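Local coordinates for HTH-type transcriptional regulator PrpR (Mycobacterium tuberculosis, PDB 6D2S), which regulates transcription of the genes for short-chain fatty acid catabolism, through the glyoxylate and methylcitrate cycles, and is needed to assimilate cholesterol-derived propionate, at residues D49-S54 against A96-S101; H142-Q147 against D153-R158; R169-Q174 against F183-T188; Q230-P235 against Y240-K245. All blocks are in the same frame, centred on the assembly; numbering follows the deposited sequence.

Interaction 1. Residues D49-S54 against A96-S101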
loop_
_atom_site.group_PDB
_atom_site.type_symbol
_atom_site.label_atom_id
_atom_site.label_comp_id
_atom_site.label_asym_id
_atom_site.label_seq_id
_atom_site.Cartn_x
_atom_site.Cartn_y
_atom_site.Cartn_z
ATOM N N ASP A 49 -7.073 -24.285 3.119
ATOM C CA ASP A 49 -7.501 -25.147 2.019
ATOM C C ASP A 49 -6.375 -25.390 1.023
ATOM O O ASP A 49 -6.195 -26.514 0.540
ATOM C CB ASP A 49 -8.691 -24.512 1.302
ATOM C CG ASP A 49 -9.993 -24.656 2.070
ATOM O OD1 ASP A 49 -10.019 -25.387 3.083
ATOM O OD2 ASP A 49 -10.991 -24.025 1.654
ATOM N N ARG A 50 -5.621 -24.347 0.691
ATOM C CA ARG A 50 -4.645 -24.408 -0.387
ATOM C C ARG A 50 -3.256 -24.814 0.085
ATOM O O ARG A 50 -2.541 -25.500 -0.653
ATOM C CB ARG A 50 -4.579 -23.048 -1.085
ATOM C CG ARG A 50 -3.747 -23.006 -2.350
ATOM C CD ARG A 50 -3.646 -21.577 -2.861
ATOM N NE ARG A 50 -2.969 -21.486 -4.150
ATOM C CZ ARG A 50 -3.589 -21.257 -5.302
ATOM N NH1 ARG A 50 -4.905 -21.092 -5.326
ATOM N NH2 ARG A 50 -2.890 -21.187 -6.426
ATOM N N PHE A 51 -2.851 -24.416 1.299
ATOM C CA PHE A 51 -1.506 -24.694 1.790
ATOM C C PHE A 51 -1.460 -25.493 3.075
ATOM O O PHE A 51 -0.367 -25.895 3.491
ATOM C CB PHE A 51 -0.734 -23.385 2.004
ATOM C CG PHE A 51 -0.626 -22.563 0.776
ATOM C CD1 PHE A 51 -1.506 -21.521 0.542
ATOM C CD2 PHE A 51 0.332 -22.855 -0.177
ATOM C CE1 PHE A 51 -1.420 -20.779 -0.609
ATOM C CE2 PHE A 51 0.424 -22.113 -1.328
ATOM C CZ PHE A 51 -0.453 -21.077 -1.551
ATOM N N GLY A 52 -2.597 -25.771 3.696
ATOM C CA GLY A 52 -2.542 -26.426 4.979
ATOM C C GLY A 52 -1.966 -25.557 6.070
ATOM O O GLY A 52 -1.544 -26.080 7.101
ATOM N N ILE A 53 -1.952 -24.242 5.881
ATOM C CA ILE A 53 -1.471 -23.325 6.905
ATOM C C ILE A 53 -2.652 -22.891 7.754
ATOM O O ILE A 53 -3.683 -22.468 7.226
ATOM C CB ILE A 53 -0.766 -22.118 6.278
ATOM C CG1 ILE A 53 0.515 -22.578 5.581
ATOM C CG2 ILE A 53 -0.486 -21.046 7.344
ATOM C CD1 ILE A 53 1.127 -21.525 4.721
ATOM N N SER A 54 -2.514 -23.027 9.072
ATOM C CA SER A 54 -3.539 -22.605 10.018
ATOM C C SER A 54 -3.222 -21.192 10.498
ATOM O O SER A 54 -2.142 -20.949 11.051
ATOM C CB SER A 54 -3.606 -23.565 11.207
ATOM O OG SER A 54 -4.079 -24.846 10.811
ATOM N N ALA A 96 1.859 -14.658 -0.059
ATOM C CA ALA A 96 2.850 -14.381 -1.096
ATOM C C ALA A 96 4.168 -15.071 -0.791
ATOM O O ALA A 96 4.780 -15.672 -1.676
ATOM C CB ALA A 96 3.070 -12.872 -1.238
ATOM N N LEU A 97 4.638 -14.965 0.451
ATOM C CA LEU A 97 5.917 -15.569 0.806
ATOM C C LEU A 97 5.919 -17.081 0.595
ATOM O O LEU A 97 6.952 -17.645 0.209
ATOM C CB LEU A 97 6.262 -15.211 2.257
ATOM C CG LEU A 97 6.555 -13.718 2.481
ATOM C CD1 LEU A 97 6.741 -13.386 3.971
ATOM C CD2 LEU A 97 7.771 -13.273 1.676
ATOM N N VAL A 98 4.781 -17.758 0.804
ATOM C CA VAL A 98 4.764 -19.222 0.731
ATOM C C VAL A 98 4.240 -19.738 -0.605
ATOM O O VAL A 98 4.637 -20.820 -1.054
ATOM C CB VAL A 98 3.950 -19.848 1.887
ATOM C CG1 VAL A 98 4.487 -19.397 3.247
ATOM C CG2 VAL A 98 2.457 -19.574 1.734
ATOM N N GLY A 99 3.341 -18.998 -1.242
ATOM C CA GLY A 99 2.693 -19.479 -2.450
ATOM C C GLY A 99 3.075 -18.764 -3.726
ATOM O O GLY A 99 2.741 -19.222 -4.821
ATOM N N GLN A 100 3.763 -17.625 -3.606
ATOM C CA GLN A 100 4.269 -16.901 -4.766
ATOM C C GLN A 100 5.780 -16.723 -4.683
ATOM O O GLN A 100 6.322 -15.800 -5.288
ATOM C CB GLN A 100 3.594 -15.533 -4.901
ATOM C CG GLN A 100 2.077 -15.577 -4.920
ATOM C CD GLN A 100 1.520 -16.008 -6.257
ATOM O OE1 GLN A 100 2.138 -15.794 -7.299
ATOM N NE2 GLN A 100 0.346 -16.619 -6.236
ATOM N N SER A 101 6.458 -17.596 -3.934
ATOM C CA SER A 101 7.890 -17.442 -3.689
ATOM C C SER A 101 8.697 -17.509 -4.985
ATOM O O SER A 101 9.609 -16.701 -5.202
ATOM C CB SER A 101 8.352 -18.523 -2.708
ATOM O OG SER A 101 9.663 -18.270 -2.254
#

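Interaction 2. Residues H142-Q147 against D153-R158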
loop_
_atom_site.group_PDB
_atom_site.type_symbol
_atom_site.label_atom_id
_atom_site.label_comp_id
_atom_site.label_asym_id
_atom_site.label_seq_id
_atom_site.Cartn_x
_atom_site.Cartn_y
_atom_site.Cartn_z
ATOM N N HIS A 142 -10.010 -0.008 -8.784
ATOM C CA HIS A 142 -9.986 1.082 -9.761
ATOM C C HIS A 142 -11.388 1.611 -10.008
ATOM O O HIS A 142 -11.617 2.829 -9.999
ATOM C CB HIS A 142 -9.345 0.593 -11.065
ATOM C CG HIS A 142 -9.225 1.651 -12.120
ATOM N ND1 HIS A 142 -10.216 1.893 -13.050
ATOM C CD2 HIS A 142 -8.228 2.521 -12.401
ATOM C CE1 HIS A 142 -9.835 2.872 -13.853
ATOM N NE2 HIS A 142 -8.627 3.265 -13.486
ATOM N N ARG A 143 -12.346 0.700 -10.230
ATOM C CA ARG A 143 -13.732 1.114 -10.423
ATOM C C ARG A 143 -14.248 1.879 -9.211
ATOM O O ARG A 143 -14.933 2.898 -9.361
ATOM C CB ARG A 143 -14.606 -0.110 -10.711
ATOM C CG ARG A 143 -16.078 0.192 -10.946
ATOM C CD ARG A 143 -16.845 -1.064 -11.379
ATOM N NE ARG A 143 -16.892 -2.096 -10.339
ATOM C CZ ARG A 143 -16.161 -3.209 -10.343
ATOM N NH1 ARG A 143 -15.313 -3.449 -11.337
ATOM N NH2 ARG A 143 -16.278 -4.087 -9.353
ATOM N N ALA A 144 -13.919 1.413 -8.004
ATOM C CA ALA A 144 -14.383 2.092 -6.797
ATOM C C ALA A 144 -13.744 3.464 -6.659
ATOM O O ALA A 144 -14.404 4.425 -6.243
ATOM C CB ALA A 144 -14.076 1.241 -5.560
ATOM N N ALA A 145 -12.455 3.576 -6.987
ATOM C CA ALA A 145 -11.806 4.879 -6.915
ATOM C C ALA A 145 -12.469 5.869 -7.864
ATOM O O ALA A 145 -12.706 7.032 -7.506
ATOM C CB ALA A 145 -10.312 4.740 -7.221
ATOM N N GLU A 146 -12.804 5.431 -9.077
ATOM C CA GLU A 146 -13.457 6.369 -9.984
ATOM C C GLU A 146 -14.835 6.760 -9.467
ATOM O O GLU A 146 -15.201 7.941 -9.500
ATOM C CB GLU A 146 -13.532 5.789 -11.399
ATOM C CG GLU A 146 -12.160 5.625 -12.072
ATOM C CD GLU A 146 -11.524 6.941 -12.559
ATOM O OE1 GLU A 146 -12.256 7.939 -12.776
ATOM O OE2 GLU A 146 -10.279 6.973 -12.736
ATOM N N GLN A 147 -15.608 5.798 -8.961
ATOM C CA GLN A 147 -16.975 6.110 -8.549
ATOM C C GLN A 147 -17.041 6.869 -7.231
ATOM O O GLN A 147 -18.039 7.552 -6.972
ATOM C CB GLN A 147 -17.795 4.826 -8.450
ATOM C CG GLN A 147 -17.935 4.128 -9.796
ATOM C CD GLN A 147 -18.711 2.842 -9.698
ATOM O OE1 GLN A 147 -19.161 2.458 -8.617
ATOM N NE2 GLN A 147 -18.875 2.161 -10.831
ATOM N N ASP A 153 -10.770 8.191 2.337
ATOM C CA ASP A 153 -11.477 7.701 3.520
ATOM C C ASP A 153 -12.638 6.778 3.154
ATOM O O ASP A 153 -12.838 5.733 3.792
ATOM C CB ASP A 153 -11.970 8.890 4.341
ATOM C CG ASP A 153 -10.827 9.656 4.983
ATOM O OD1 ASP A 153 -10.094 9.049 5.791
ATOM O OD2 ASP A 153 -10.642 10.848 4.662
ATOM N N LEU A 154 -13.442 7.153 2.155
ATOM C CA LEU A 154 -14.543 6.274 1.762
ATOM C C LEU A 154 -14.030 4.973 1.152
ATOM O O LEU A 154 -14.635 3.912 1.353
ATOM C CB LEU A 154 -15.478 6.983 0.785
ATOM C CG LEU A 154 -16.322 8.119 1.361
ATOM C CD1 LEU A 154 -17.324 8.613 0.311
ATOM C CD2 LEU A 154 -17.037 7.677 2.632
ATOM N N LEU A 155 -12.938 5.033 0.381
ATOM C CA LEU A 155 -12.319 3.802 -0.109
ATOM C C LEU A 155 -11.862 2.923 1.052
ATOM O O LEU A 155 -12.050 1.702 1.032
ATOM C CB LEU A 155 -11.129 4.129 -1.017
ATOM C CG LEU A 155 -11.480 4.660 -2.411
ATOM C CD1 LEU A 155 -10.255 5.310 -3.061
ATOM C CD2 LEU A 155 -12.000 3.505 -3.255
ATOM N N GLY A 156 -11.253 3.531 2.072
ATOM C CA GLY A 156 -10.826 2.751 3.222
ATOM C C GLY A 156 -11.992 2.080 3.922
ATOM O O GLY A 156 -11.940 0.892 4.260
ATOM N N ARG A 157 -13.064 2.834 4.152
ATOM C CA ARG A 157 -14.239 2.252 4.791
ATOM C C ARG A 157 -14.874 1.182 3.913
ATOM O O ARG A 157 -15.345 0.154 4.417
ATOM C CB ARG A 157 -15.246 3.351 5.123
ATOM C CG ARG A 157 -14.764 4.270 6.223
ATOM C CD ARG A 157 -15.918 5.018 6.868
ATOM N NE ARG A 157 -16.206 6.269 6.180
ATOM C CZ ARG A 157 -15.566 7.406 6.422
ATOM N NH1 ARG A 157 -14.599 7.441 7.330
ATOM N NH2 ARG A 157 -15.891 8.506 5.757
ATOM N N ARG A 158 -14.892 1.400 2.600
ATOM C CA ARG A 158 -15.500 0.426 1.700
ATOM C C ARG A 158 -14.759 -0.904 1.722
ATOM O O ARG A 158 -15.387 -1.973 1.755
ATOM C CB ARG A 158 -15.536 0.978 0.277
ATOM C CG ARG A 158 -15.956 -0.055 -0.765
ATOM C CD ARG A 158 -16.523 0.625 -1.997
ATOM N NE ARG A 158 -16.625 -0.285 -3.132
ATOM C CZ ARG A 158 -17.239 0.019 -4.272
ATOM N NH1 ARG A 158 -17.815 1.205 -4.417
ATOM N NH2 ARG A 158 -17.284 -0.863 -5.262
#

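Interaction 3. Residues R169-Q174 against F183-T188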
loop_
_atom_site.group_PDB
_atom_site.type_symbol
_atom_site.label_atom_id
_atom_site.label_comp_id
_atom_site.label_asym_id
_atom_site.label_seq_id
_atom_site.Cartn_x
_atom_site.Cartn_y
_atom_site.Cartn_z
ATOM N N ARG A 169 -2.012 1.891 -2.551
ATOM C CA ARG A 169 -2.621 1.214 -3.694
ATOM C C ARG A 169 -2.948 2.194 -4.822
ATOM O O ARG A 169 -2.762 1.876 -6.006
ATOM C CB ARG A 169 -3.882 0.459 -3.267
ATOM C CG ARG A 169 -4.452 -0.400 -4.376
ATOM C CD ARG A 169 -3.544 -1.614 -4.673
ATOM N NE ARG A 169 -4.205 -2.618 -5.524
ATOM C CZ ARG A 169 -3.694 -3.120 -6.652
ATOM N NH1 ARG A 169 -2.520 -2.697 -7.113
ATOM N NH2 ARG A 169 -4.360 -4.059 -7.326
ATOM N N LEU A 170 -3.461 3.378 -4.488
ATOM C CA LEU A 170 -3.740 4.354 -5.543
ATOM C C LEU A 170 -2.472 4.672 -6.335
ATOM O O LEU A 170 -2.522 4.867 -7.558
ATOM C CB LEU A 170 -4.343 5.633 -4.944
ATOM C CG LEU A 170 -5.773 5.535 -4.396
ATOM C CD1 LEU A 170 -6.136 6.795 -3.603
ATOM C CD2 LEU A 170 -6.763 5.347 -5.555
ATOM N N SER A 171 -1.330 4.688 -5.665
ATOM C CA SER A 171 -0.064 4.991 -6.328
ATOM C C SER A 171 0.468 3.832 -7.172
ATOM O O SER A 171 1.491 4.005 -7.847
ATOM C CB SER A 171 0.994 5.395 -5.293
ATOM O OG SER A 171 1.572 4.259 -4.657
ATOM N N THR A 172 -0.181 2.671 -7.157
ATOM C CA THR A 172 0.232 1.538 -7.980
ATOM C C THR A 172 -0.631 1.342 -9.221
ATOM O O THR A 172 -0.425 0.359 -9.936
ATOM C CB THR A 172 0.211 0.220 -7.174
ATOM O OG1 THR A 172 -1.146 -0.127 -6.825
ATOM C CG2 THR A 172 1.066 0.335 -5.905
ATOM N N LEU A 173 -1.612 2.212 -9.483
ATOM C CA LEU A 173 -2.582 1.951 -10.554
ATOM C C LEU A 173 -2.009 2.338 -11.919
ATOM O O LEU A 173 -2.506 3.224 -12.614
ATOM C CB LEU A 173 -3.901 2.676 -10.279
ATOM C CG LEU A 173 -4.590 2.261 -8.976
ATOM C CD1 LEU A 173 -5.967 2.900 -8.865
ATOM C CD2 LEU A 173 -4.685 0.727 -8.843
ATOM N N GLN A 174 -0.937 1.634 -12.303
ATOM C CA GLN A 174 -0.299 1.825 -13.602
ATOM C C GLN A 174 -0.422 0.596 -14.507
ATOM O O GLN A 174 0.434 0.363 -15.366
ATOM C CB GLN A 174 1.172 2.212 -13.426
ATOM C CG GLN A 174 1.384 3.691 -13.086
ATOM C CD GLN A 174 0.984 4.027 -11.653
ATOM O OE1 GLN A 174 0.064 4.807 -11.422
ATOM N NE2 GLN A 174 1.676 3.434 -10.684
ATOM N N PHE A 183 -0.117 9.287 -9.383
ATOM C CA PHE A 183 0.163 9.987 -8.134
ATOM C C PHE A 183 1.642 9.913 -7.777
ATOM O O PHE A 183 2.329 8.943 -8.105
ATOM C CB PHE A 183 -0.623 9.399 -6.957
ATOM C CG PHE A 183 -2.101 9.686 -6.979
ATOM C CD1 PHE A 183 -2.581 10.962 -6.709
ATOM C CD2 PHE A 183 -3.013 8.657 -7.218
ATOM C CE1 PHE A 183 -3.942 11.214 -6.701
ATOM C CE2 PHE A 183 -4.377 8.898 -7.203
ATOM C CZ PHE A 183 -4.843 10.179 -6.948
ATOM N N ILE A 184 2.122 10.962 -7.094
ATOM C CA ILE A 184 3.321 10.885 -6.264
ATOM C C ILE A 184 2.881 10.514 -4.858
ATOM O O ILE A 184 2.014 11.181 -4.280
ATOM C CB ILE A 184 4.076 12.226 -6.244
ATOM C CG1 ILE A 184 4.520 12.642 -7.646
ATOM C CG2 ILE A 184 5.246 12.159 -5.257
ATOM C CD1 ILE A 184 4.953 14.093 -7.715
ATOM N N PHE A 185 3.472 9.461 -4.302
ATOM C CA PHE A 185 3.175 9.035 -2.938
ATOM C C PHE A 185 4.290 9.506 -2.010
ATOM O O PHE A 185 5.471 9.285 -2.292
ATOM C CB PHE A 185 3.017 7.515 -2.884
ATOM C CG PHE A 185 2.877 6.949 -1.498
ATOM C CD1 PHE A 185 4.001 6.619 -0.747
ATOM C CD2 PHE A 185 1.628 6.713 -0.955
ATOM C CE1 PHE A 185 3.873 6.083 0.528
ATOM C CE2 PHE A 185 1.492 6.164 0.317
ATOM C CZ PHE A 185 2.613 5.853 1.059
ATOM N N VAL A 186 3.921 10.173 -0.917
ATOM C CA VAL A 186 4.892 10.694 0.039
ATOM C C VAL A 186 4.483 10.268 1.440
ATOM O O VAL A 186 3.333 10.468 1.848
ATOM C CB VAL A 186 5.015 12.231 -0.034
ATOM C CG1 VAL A 186 5.936 12.738 1.085
ATOM C CG2 VAL A 186 5.544 12.658 -1.387
ATOM N N ARG A 187 5.423 9.687 2.170
ATOM C CA ARG A 187 5.248 9.369 3.577
ATOM C C ARG A 187 6.389 9.995 4.364
ATOM O O ARG A 187 7.544 9.959 3.930
ATOM C CB ARG A 187 5.219 7.858 3.807
ATOM C CG ARG A 187 5.059 7.482 5.264
ATOM C CD ARG A 187 5.051 5.983 5.454
ATOM N NE ARG A 187 6.210 5.339 4.844
ATOM C CZ ARG A 187 7.446 5.418 5.326
ATOM N NH1 ARG A 187 7.687 6.129 6.419
ATOM N NH2 ARG A 187 8.440 4.793 4.713
ATOM N N THR A 188 6.064 10.572 5.517
ATOM C CA THR A 188 7.069 11.208 6.355
ATOM C C THR A 188 6.713 10.988 7.815
ATOM O O THR A 188 5.539 10.850 8.166
ATOM C CB THR A 188 7.173 12.713 6.067
ATOM O OG1 THR A 188 8.177 13.296 6.906
ATOM C CG2 THR A 188 5.849 13.402 6.343
HETATM O O HOH W 1 3.313 5.940 -7.782
HETATM O O HOH W 2 -0.567 6.483 -9.369
#

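Interaction 4. Residues Q230-P235 against Y240-K245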
loop_
_atom_site.group_PDB
_atom_site.type_symbol
_atom_site.label_atom_id
_atom_site.label_comp_id
_atom_site.label_asym_id
_atom_site.label_seq_id
_atom_site.Cartn_x
_atom_site.Cartn_y
_atom_site.Cartn_z
ATOM N N GLN A 230 -3.679 21.087 -0.657
ATOM C CA GLN A 230 -3.066 22.307 -1.157
ATOM C C GLN A 230 -2.539 22.086 -2.561
ATOM O O GLN A 230 -2.426 20.955 -3.041
ATOM C CB GLN A 230 -1.947 22.796 -0.240
ATOM C CG GLN A 230 -0.900 21.766 0.081
ATOM C CD GLN A 230 -0.048 22.208 1.252
ATOM O OE1 GLN A 230 -0.079 21.609 2.336
ATOM N NE2 GLN A 230 0.709 23.275 1.046
ATOM N N VAL A 231 -2.230 23.196 -3.216
ATOM C CA VAL A 231 -1.674 23.188 -4.562
ATOM C C VAL A 231 -0.269 23.757 -4.477
ATOM O O VAL A 231 -0.062 24.854 -3.943
ATOM C CB VAL A 231 -2.554 23.984 -5.544
ATOM C CG1 VAL A 231 -1.949 23.955 -6.942
ATOM C CG2 VAL A 231 -3.964 23.409 -5.567
ATOM N N ALA A 232 0.697 23.005 -4.990
ATOM C CA ALA A 232 2.100 23.369 -4.929
ATOM C C ALA A 232 2.764 23.037 -6.255
ATOM O O ALA A 232 2.438 22.032 -6.897
ATOM C CB ALA A 232 2.824 22.641 -3.789
ATOM N N GLN A 233 3.691 23.891 -6.656
ATOM C CA GLN A 233 4.468 23.654 -7.858
ATOM C C GLN A 233 5.623 22.711 -7.547
ATOM O O GLN A 233 6.238 22.792 -6.479
ATOM C CB GLN A 233 4.987 24.984 -8.402
ATOM C CG GLN A 233 5.180 25.016 -9.905
ATOM C CD GLN A 233 5.581 26.388 -10.397
ATOM O OE1 GLN A 233 6.752 26.639 -10.682
ATOM N NE2 GLN A 233 4.610 27.293 -10.493
ATOM N N MET A 234 5.913 21.812 -8.475
ATOM C CA MET A 234 7.035 20.894 -8.370
ATOM C C MET A 234 8.166 21.296 -9.313
ATOM O O MET A 234 8.034 22.237 -10.104
ATOM C CB MET A 234 6.572 19.461 -8.660
ATOM C CG MET A 234 5.632 18.908 -7.594
ATOM S SD MET A 234 6.299 17.492 -6.696
ATOM C CE MET A 234 7.684 18.232 -5.838
ATOM N N PRO A 235 9.318 20.624 -9.225
ATOM C CA PRO A 235 10.502 21.103 -9.955
ATOM C C PRO A 235 10.343 21.124 -11.466
ATOM O O PRO A 235 11.199 21.706 -12.141
ATOM C CB PRO A 235 11.601 20.123 -9.523
ATOM C CG PRO A 235 11.154 19.641 -8.183
ATOM C CD PRO A 235 9.656 19.538 -8.286
ATOM N N TYR A 240 0.848 20.734 -8.682
ATOM C CA TYR A 240 0.321 19.467 -8.203
ATOM C C TYR A 240 -0.703 19.735 -7.115
ATOM O O TYR A 240 -0.535 20.648 -6.301
ATOM C CB TYR A 240 1.441 18.564 -7.683
ATOM C CG TYR A 240 2.281 18.009 -8.810
ATOM C CD1 TYR A 240 2.172 16.676 -9.207
ATOM C CD2 TYR A 240 3.151 18.833 -9.508
ATOM C CE1 TYR A 240 2.936 16.187 -10.263
ATOM C CE2 TYR A 240 3.915 18.354 -10.554
ATOM C CZ TYR A 240 3.806 17.039 -10.929
ATOM O OH TYR A 240 4.581 16.589 -11.980
ATOM N N PHE A 241 -1.778 18.953 -7.135
ATOM C CA PHE A 241 -2.780 18.986 -6.086
ATOM C C PHE A 241 -2.444 17.897 -5.074
ATOM O O PHE A 241 -2.273 16.730 -5.445
ATOM C CB PHE A 241 -4.181 18.786 -6.667
ATOM C CG PHE A 241 -5.281 19.092 -5.694
ATOM C CD1 PHE A 241 -6.011 20.260 -5.800
ATOM C CD2 PHE A 241 -5.562 18.228 -4.651
ATOM C CE1 PHE A 241 -7.013 20.556 -4.899
ATOM C CE2 PHE A 241 -6.563 18.525 -3.742
ATOM C CZ PHE A 241 -7.291 19.677 -3.869
ATOM N N TRP A 242 -2.335 18.284 -3.806
ATOM C CA TRP A 242 -1.848 17.409 -2.753
ATOM C C TRP A 242 -2.932 17.184 -1.711
ATOM O O TRP A 242 -3.627 18.124 -1.311
ATOM C CB TRP A 242 -0.601 18.000 -2.085
ATOM C CG TRP A 242 0.631 17.924 -2.947
ATOM C CD1 TRP A 242 1.116 18.885 -3.787
ATOM C CD2 TRP A 242 1.528 16.812 -3.049
ATOM N NE1 TRP A 242 2.260 18.435 -4.408
ATOM C CE2 TRP A 242 2.536 17.169 -3.965
ATOM C CE3 TRP A 242 1.578 15.551 -2.447
ATOM C CZ2 TRP A 242 3.581 16.312 -4.296
ATOM C CZ3 TRP A 242 2.611 14.701 -2.780
ATOM C CH2 TRP A 242 3.600 15.086 -3.694
ATOM N N VAL A 243 -3.076 15.932 -1.277
ATOM C CA VAL A 243 -3.976 15.576 -0.183
ATOM C C VAL A 243 -3.178 14.737 0.801
ATOM O O VAL A 243 -2.468 13.812 0.393
ATOM C CB VAL A 243 -5.212 14.805 -0.688
ATOM C CG1 VAL A 243 -6.162 14.518 0.458
ATOM C CG2 VAL A 243 -5.909 15.594 -1.788
ATOM N N ALA A 244 -3.259 15.078 2.090
ATOM C CA ALA A 244 -2.431 14.436 3.101
ATOM C C ALA A 244 -3.208 14.277 4.400
ATOM O O ALA A 244 -4.135 15.034 4.695
ATOM C CB ALA A 244 -1.143 15.234 3.379
ATOM N N LYS A 245 -2.813 13.275 5.181
ATOM C CA LYS A 245 -3.376 13.114 6.512
ATOM C C LYS A 245 -2.380 12.349 7.367
ATOM O O LYS A 245 -1.596 11.545 6.850
ATOM C CB LYS A 245 -4.715 12.368 6.459
ATOM C CG LYS A 245 -5.515 12.433 7.741
ATOM C CD LYS A 245 -6.916 11.878 7.548
ATOM C CE LYS A 245 -6.938 10.383 7.779
ATOM N NZ LYS A 245 -8.336 9.860 7.847
#

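Interaction 1. Residues D49-S54 against A96-S101
Phe51, in the last turn of helix 39-51, meets the end of helix 84-99 with both the face and the far end of its ring. With CG anti to the carbonyl carbon (chi1 -58°), the ring reaches out until its CZ lies 3.6 Å from Gly99 CA, approached obliquely. Gly99, with no side chain, lets the ring come this close to its backbone. Over the centre of one ring face sits Val98 CG2, 4.4 Å from Phe51 CD2, while on the opposite face the aliphatic part of Arg50 lies near the rim, so the phenyl group is held between its own neighbour and the other helix. The contact thus joins two helix ends within the IrrE N-terminal-like domain, whose family belongs to the metallopeptidase clan; here it is plain packing, between the helix that leads into strand 54-58 and the one that follows the three-stranded mixed sheet. Gly52 ends the first helix with a positive phi of 68°, a conformation that glycine adopts easily, and the turn brings Ile53 round to the same side as Phe51. Ile53 and Val98 then meet tip to tip, Ile53 CD1 standing 3.8 Å from Val98 CG2. Branched aliphatic side chains suit this place, since Ile53 is buried and also packs on Tyr69 of strand 67-70, while Val98 offers a single methyl to Phe51 and Ile53 alike.

Interaction 2. Residues H142-Q147 against D153-R158
Leu155 and Ala144 supply much of the apolar packing between helices 138-147 and 152-159, which run nearer antiparallel than perpendicular: their short segments lie 138° apart in direction, with axes 10.1 Å from each other. Leu155 CD2 stands 3.8 Å from Ala144 CB and equally close to the backbone where Ala144 passes into Ala145. The other methyl, Leu155 CD1, reaches Ala145 CB at 4.2 Å. Small alanines suit the first helix here because the forked end of one leucine can settle directly against its backbone. Leu155 and Ala145 also pack on helix 163-170, through Val166 and Leu170, which places the pair in a three-helix cluster of the IrrE N-terminal-like domain.

The second kind of contact is methyl against guanidinium. Arg158 leaves its helix with CG anti to the backbone N (chi1 171°) and stays extended as far as NE, which carries the flat group across to the first helix. Ala144 CB lies over the centre of one guanidinium face, 3.6 Å from Arg158 CZ. The face is used for packing, and this contact engages none of the in-plane N-H groups. Arg158 itself is exposed; Arg143 NE lies 5.2 Å from Arg158 NH2, a mild like-charge repulsion that solvent probably screens.

Interaction 3. Residues R169-Q174 against F183-T188
Ser171 and Phe183 are joined through a water that sits between their carbonyl oxygens, two acceptors that could not bond each other directly. It donates to Ser171 O at 2.7 Å and to Phe183 O at 3.2 Å. A second water links a backbone N-H to a side-chain amide, accepting from Phe183 N at 2.8 Å and donating to Gln174 OE1. Gln174 suits this place because its amide serves both roles: while OE1 takes the water, NE2 gives a nearly straight bond to Ser171 O (166°), arriving from above the carbonyl plane, and also bonds Asn15 O. The turn is tied internally as well, for Arg169 O accepts from both Thr172 N and Thr172 OG1, and Arg169 NH1 donates to that same hydroxyl.

Beside the waters the side chains pack directly. Phe183 turns its ring edge to Leu170, whose O lies in the ring plane, 3.8 Å from Phe183 CD2, against the polarised C-H rim; the apolar part is Leu170 CB, 4.0 Å from Phe183 CE2. Ser171 CB rests on Phe185 CB at 3.8 Å, and the hydroxyl of Ser171 bonds back to His168 O. Chain that leaves helix 163-170 is thereby laid against the five-stranded antiparallel sheet of the C-terminal, GAF-clan part of the protein. Water and glutamine thus let polar backbone groups meet among buried residues without direct backbone bonds between the two segments.

Interaction 4. Residues Q230-P235 against Y240-K245
The beta hairpin of strands 228-233 and 239-247 forms one margin of the five-stranded antiparallel sheet, and its ladder is held by Gln230 and Ala232 against Trp242 and Tyr240. Each pair makes two backbone bonds. Trp242 N to Gln230 O (2.8 Å) runs almost along the C=O axis, at 172°, and is returned by Gln230 N to Trp242 O at 3.0 Å. In the other pair, Tyr240 N reaches Ala232 O at 2.7 Å, and Ala232 N gives to Tyr240 O. Between them Val231 and Phe241 form the non-hydrogen-bonded pair, where Val231 CG2 meets Phe241 CD1 at 3.8 Å, the two side chains crossing at about a right angle.

The face with Tyr240 and Trp242 carries the aromatic cluster. As modelled, the sulfur of Met234, past the strand end, lies over the face of Tyr240, 4.5 Å from the ring centroid, and at the edge of Trp242, with SD 3.8 Å from Trp242 CZ2; the exact fit of Met234 on Tyr240 is doubtful. A flexible, polarisable thioether suits a place between a ring face and a ring edge. Ala232 is small enough to sit beside the indole, its CB 4.1 Å from Trp242 CD1. Trp242 NE1 is buried without a partner, a polar cost of this packing, whereas Tyr240 OH is hydrogen-bonded to Asp236 in the connecting loop. Tyr240, Trp242 and Met234 all pack on Ile184 of strand 183-189. An edge strand paired with its hairpin neighbour, hydrogen-bonded and non-hydrogen-bonded pairs alternating, is the classic antiparallel beta hairpin.

How the interactions relate
Interactions 2 and 3 are mostly buried, whereas interactions 1 and 4 lie farther out and are only partly so, their centres about 41 Å apart. Interactions 1 and 2 join helices by apolar packing, interaction 2 adding a guanidinium face. Interaction 3 combines water bridges with side-chain packing, and interaction 4 relies on a regular backbone ladder. Interactions 3 and 4 belong to the same sheet: Ile184 and Val186 pack on Trp242, and Ile184 also meets Met234 and Tyr240. Interaction 2 touches both: Ala145 and Leu155 pack on Leu170, and the Asp153-Lys245 salt bridge ties helix 152-159 to the C-terminal sheet. Interaction 1 touches none of them.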